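Local coordinates for protein D-alanyl-lipoteichoic acid synthetase (Streptococcus pneumoniae, PDB 3BMA) that probably takes part in adding D-alanine to lipoteichoic acid during cell wall biogenesis, as a membrane-associated member of the DltD family, at residues P118-F121 and Q122-N126; T148-L151 and Q152-N156. The protein carries 1 engineered substitution. All blocks are in the same frame, centred on the assembly; numbering follows the deposited sequence.

Contact 1 (P118-F121 and Q122-N126); sequences PAAF and QQYFN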
loop_
_atom_site.group_PDB
_atom_site.type_symbol
_atom_site.label_atom_id
_atom_site.label_comp_id
_atom_site.label_asym_id
_atom_site.label_seq_id
_atom_site.Cartn_x
_atom_site.Cartn_y
_atom_site.Cartn_z
ATOM N N PRO C 118 0.127 32.762 15.846
ATOM C CA PRO C 118 -0.048 31.806 14.746
ATOM C C PRO C 118 0.825 32.093 13.520
ATOM O O PRO C 118 1.242 31.159 12.845
ATOM C CB PRO C 118 -1.528 31.957 14.386
ATOM C CG PRO C 118 -2.165 32.484 15.625
ATOM C CD PRO C 118 -1.146 33.427 16.177
ATOM N N ALA C 119 1.097 33.368 13.249
ATOM C CA ALA C 119 1.985 33.773 12.160
ATOM C C ALA C 119 3.432 33.363 12.415
ATOM O O ALA C 119 4.170 33.075 11.475
ATOM C CB ALA C 119 1.890 35.285 11.923
ATOM N N ALA C 120 3.830 33.344 13.686
ATOM C CA ALA C 120 5.162 32.885 14.091
ATOM C C ALA C 120 5.303 31.363 14.008
ATOM O O ALA C 120 6.295 30.863 13.479
ATOM C CB ALA C 120 5.502 33.385 15.495
ATOM N N PHE C 121 4.304 30.643 14.521
ATOM C CA PHE C 121 4.265 29.169 14.500
ATOM C C PHE C 121 4.492 28.551 13.119
ATOM O O PHE C 121 5.230 27.574 12.998
ATOM C CB PHE C 121 2.927 28.670 15.064
ATOM C CG PHE C 121 2.846 27.171 15.244
ATOM C CD1 PHE C 121 3.191 26.589 16.457
ATOM C CD2 PHE C 121 2.398 26.343 14.211
ATOM C CE1 PHE C 121 3.121 25.211 16.633
ATOM C CE2 PHE C 121 2.320 24.963 14.382
ATOM C CZ PHE C 121 2.681 24.397 15.595
ATOM N N GLN C 122 3.842 29.126 12.103
ATOM C CA GLN C 122 3.853 28.647 10.716
ATOM C C GLN C 122 5.251 28.502 10.128
ATOM O O GLN C 122 5.495 27.635 9.284
ATOM C CB GLN C 122 3.077 29.623 9.831
ATOM C CG GLN C 122 1.574 29.561 9.966
ATOM C CD GLN C 122 0.863 30.733 9.309
ATOM O OE1 GLN C 122 -0.362 30.732 9.184
ATOM N NE2 GLN C 122 1.626 31.737 8.883
ATOM N N GLN C 123 6.156 29.367 10.578
ATOM C CA GLN C 123 7.515 29.404 10.077
ATOM C C GLN C 123 8.365 28.236 10.567
ATOM O O GLN C 123 9.293 27.818 9.874
ATOM C CB GLN C 123 8.171 30.734 10.449
ATOM C CG GLN C 123 7.444 31.955 9.893
ATOM C CD GLN C 123 8.118 33.266 10.267
ATOM O OE1 GLN C 123 9.316 33.455 10.035
ATOM N NE2 GLN C 123 7.347 34.183 10.844
ATOM N N TYR C 124 8.041 27.701 11.743
ATOM C CA TYR C 124 8.907 26.713 12.393
ATOM C C TYR C 124 8.336 25.290 12.374
ATOM O O TYR C 124 8.997 24.340 12.797
ATOM C CB TYR C 124 9.261 27.153 13.825
ATOM C CG TYR C 124 9.541 28.642 13.978
ATOM C CD1 TYR C 124 10.504 29.283 13.194
ATOM C CD2 TYR C 124 8.851 29.404 14.921
ATOM C CE1 TYR C 124 10.751 30.644 13.327
ATOM C CE2 TYR C 124 9.098 30.764 15.070
ATOM C CZ TYR C 124 10.045 31.379 14.267
ATOM O OH TYR C 124 10.296 32.729 14.408
ATOM N N PHE C 125 7.111 25.150 11.874
ATOM C CA PHE C 125 6.474 23.848 11.719
ATOM C C PHE C 125 6.555 23.416 10.254
ATOM O O PHE C 125 5.998 24.081 9.372
ATOM C CB PHE C 125 5.019 23.921 12.193
ATOM C CG PHE C 125 4.303 22.594 12.205
ATOM C CD1 PHE C 125 4.532 21.672 13.218
ATOM C CD2 PHE C 125 3.383 22.280 11.218
ATOM C CE1 PHE C 125 3.870 20.454 13.237
ATOM C CE2 PHE C 125 2.709 21.064 11.229
ATOM C CZ PHE C 125 2.954 20.147 12.240
ATOM N N ASN C 126 7.269 22.323 9.993
ATOM C CA ASN C 126 7.321 21.744 8.651
ATOM C C ASN C 126 6.562 20.418 8.572
ATOM O O ASN C 126 6.021 19.958 9.578
ATOM C CB ASN C 126 8.773 21.609 8.149
ATOM C CG ASN C 126 9.620 20.659 8.989
ATOM O OD1 ASN C 126 9.118 19.923 9.839
ATOM N ND2 ASN C 126 10.924 20.664 8.734
#
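F121 and F125 lie side by side on a short helix and point the same way. Both have CG anti to the backbone N (chi1 -173° in F121), which sends the two rings off one flank. The rings are near parallel but slid apart and barely overlap, with centroids 5.5 Å apart. The closest touch is F121 CE2 on F125 CB at 3.6 Å. F88 of helix 83-90 meets the F125 ring edge-to-face and also packs on F121.

Y124 takes a carbonyl oxygen over its ring: A120 O lies over one face, 3.2 Å from Y124 CE2. Beyond the segments, Y124 OH is hydrogen-bonded to G79 O, which fixes the far end of the side chain.

The backbone bonds change along the turn. Q122 N bonds weakly to P118 O at 3.4 Å, an i to i+4 step. Q123 N to A120 O (3.3 Å) and Y124 N to F121 O (3.1 Å) are i to i+3. F125 N adds a weak bond to F121 O. With CG beside the backbone N (chi1 -59°) and the chain extended beyond it, Q123 runs back along the helix, and its NE2 makes a weak but straight bond to A119 O at 3.4 Å.

The helix 118-124 is thus loosely bonded near its end. Its aromatic flank packs inward, while polar ties at P118 O and Y124 OH also fix it.

Contact 2 (T148-L151 and Q152-N156); sequences TRLL and QQFPN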
loop_
_atom_site.group_PDB
_atom_site.type_symbol
_atom_site.label_atom_id
_atom_site.label_comp_id
_atom_site.label_asym_id
_atom_site.label_seq_id
_atom_site.Cartn_x
_atom_site.Cartn_y
_atom_site.Cartn_z
ATOM N N THR C 148 -5.588 18.778 18.476
ATOM C CA THR C 148 -6.591 19.831 18.630
ATOM C C THR C 148 -5.969 21.198 18.364
ATOM O O THR C 148 -6.540 22.010 17.640
ATOM C CB THR C 148 -7.216 19.797 20.045
ATOM O OG1 THR C 148 -7.703 18.477 20.318
ATOM C CG2 THR C 148 -8.362 20.792 20.176
ATOM N N ARG C 149 -4.788 21.432 18.934
ATOM C CA ARG C 149 -4.062 22.682 18.721
ATOM C C ARG C 149 -3.621 22.868 17.275
ATOM O O ARG C 149 -3.561 23.997 16.795
ATOM C CB ARG C 149 -2.857 22.780 19.657
ATOM C CG ARG C 149 -3.232 22.934 21.113
ATOM C CD ARG C 149 -3.839 24.292 21.397
ATOM N NE ARG C 149 -2.825 25.277 21.754
ATOM C CZ ARG C 149 -3.040 26.587 21.790
ATOM N NH1 ARG C 149 -4.233 27.078 21.483
ATOM N NH2 ARG C 149 -2.061 27.410 22.134
ATOM N N LEU C 150 -3.326 21.762 16.590
ATOM C CA LEU C 150 -2.947 21.795 15.175
ATOM C C LEU C 150 -4.098 22.205 14.261
ATOM O O LEU C 150 -3.909 23.003 13.345
ATOM C CB LEU C 150 -2.368 20.452 14.723
ATOM C CG LEU C 150 -0.848 20.333 14.600
ATOM C CD1 LEU C 150 -0.492 18.945 14.108
ATOM C CD2 LEU C 150 -0.278 21.383 13.668
ATOM N N LEU C 151 -5.287 21.671 14.530
ATOM C CA LEU C 151 -6.489 22.002 13.758
ATOM C C LEU C 151 -7.017 23.410 14.041
ATOM O O LEU C 151 -7.756 23.968 13.234
ATOM C CB LEU C 151 -7.588 20.965 13.998
ATOM C CG LEU C 151 -7.364 19.570 13.405
ATOM C CD1 LEU C 151 -8.208 18.545 14.125
ATOM C CD2 LEU C 151 -7.642 19.538 11.906
ATOM N N GLN C 152 -6.651 23.970 15.193
ATOM C CA GLN C 152 -6.927 25.371 15.488
ATOM C C GLN C 152 -5.995 26.260 14.669
ATOM O O GLN C 152 -6.413 27.296 14.149
ATOM C CB GLN C 152 -6.744 25.658 16.979
ATOM C CG GLN C 152 -7.932 25.279 17.848
ATOM C CD GLN C 152 -7.615 25.312 19.336
ATOM O OE1 GLN C 152 -6.622 25.901 19.763
ATOM N NE2 GLN C 152 -8.462 24.669 20.132
ATOM N N GLN C 153 -4.737 25.833 14.558
ATOM C CA GLN C 153 -3.695 26.558 13.830
ATOM C C GLN C 153 -3.892 26.449 12.323
ATOM O O GLN C 153 -3.944 27.458 11.626
ATOM C CB GLN C 153 -2.314 26.019 14.220
ATOM C CG GLN C 153 -1.156 26.527 13.370
ATOM C CD GLN C 153 -0.748 27.943 13.701
ATOM O OE1 GLN C 153 -0.924 28.406 14.824
ATOM N NE2 GLN C 153 -0.199 28.639 12.726
ATOM N N PHE C 154 -3.978 25.215 11.831
ATOM C CA PHE C 154 -4.222 24.953 10.419
ATOM C C PHE C 154 -5.526 24.174 10.266
ATOM O O PHE C 154 -5.505 22.940 10.293
ATOM C CB PHE C 154 -3.102 24.112 9.806
ATOM C CG PHE C 154 -1.710 24.631 10.047
ATOM C CD1 PHE C 154 -0.797 23.873 10.777
ATOM C CD2 PHE C 154 -1.292 25.840 9.505
ATOM C CE1 PHE C 154 0.500 24.322 10.981
ATOM C CE2 PHE C 154 0.009 26.299 9.709
ATOM C CZ PHE C 154 0.903 25.540 10.446
ATOM N N PRO C 155 -6.662 24.879 10.086
ATOM C CA PRO C 155 -7.957 24.210 9.884
ATOM C C PRO C 155 -7.975 23.271 8.672
ATOM O O PRO C 155 -8.645 22.236 8.705
ATOM C CB PRO C 155 -8.929 25.377 9.684
ATOM C CG PRO C 155 -8.264 26.541 10.335
ATOM C CD PRO C 155 -6.802 26.347 10.076
ATOM N N ASN C 156 -7.234 23.629 7.623
ATOM C CA ASN C 156 -7.038 22.754 6.471
ATOM C C ASN C 156 -5.603 22.224 6.395
ATOM O O ASN C 156 -4.890 22.460 5.419
ATOM C CB ASN C 156 -7.431 23.471 5.172
ATOM C CG ASN C 156 -8.935 23.560 4.984
ATOM O OD1 ASN C 156 -9.691 22.712 5.463
ATOM N ND2 ASN C 156 -9.376 24.588 4.270
#
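L150 O accepts the shortest sound polar bond here, from F154 N at 2.7 Å. The bond is nearly straight, 170° at the hydrogen, and the donor lies nearly along the C=O axis. Two more i to i+4 bonds precede it: Q152 N to T148 O and Q153 N to R149 O, each 3.1 Å.

R149 and Q152 add a side-chain bond. R149 NH1 gives a hydrogen to Q152 OE1 at 3.2 Å, at the guanidinium edge and tilted a little from its plane. The amide is turned almost at right angles to the guanidinium. Bends at chi2 (-70°) and chi3 (-90°) fold the arginine so that NH1 reaches the glutamine, whose own chain is extended beyond CG. R149 NH2 also forms a salt bridge with D277, so one guanidinium joins this helix to helix 274-287.

The whole is the C-terminal turn of helix 141-153. F154 is the first residue to leave helical angles, and P155 follows it. P155 has no N-H to give, but its CA makes a CA-H...O contact with L151 O at 3.4 Å.

L150 CD2 meets the edge of the F154 ring, 3.9 Å from CD1. Q153 CG lies over the centre of one face of that ring, 3.5 Å above its plane. F193 of the second subunit meets F154 edge-to-face, and F197 of that subunit also touches the ring.

How the contacts relate
Contacts 1 and 2 are both local, each within one helix and its C-terminal exit. Contact 1 lies deeper: its centre is about 15 Å from the centre of the chain, against about 22 Å for contact 2. Four of its eight touching residues are buried (A120, F121, Y124, F125), against three in contact 2 (R149, L150, F154), where Q152 and P155 are exposed. Helix 118-124 is loosely bonded and rich in aromatics. Contact 2 ends a longer helix with regular i to i+4 bonds and an arginine-glutamine hydrogen bond. The helices touch: Q153 NE2 probably bonds to P118 O at 2.9 Å, and F125 CD2 packs on F154 CE1 at 3.5 Å. Both contacts reach F88 and F197 of the second subunit.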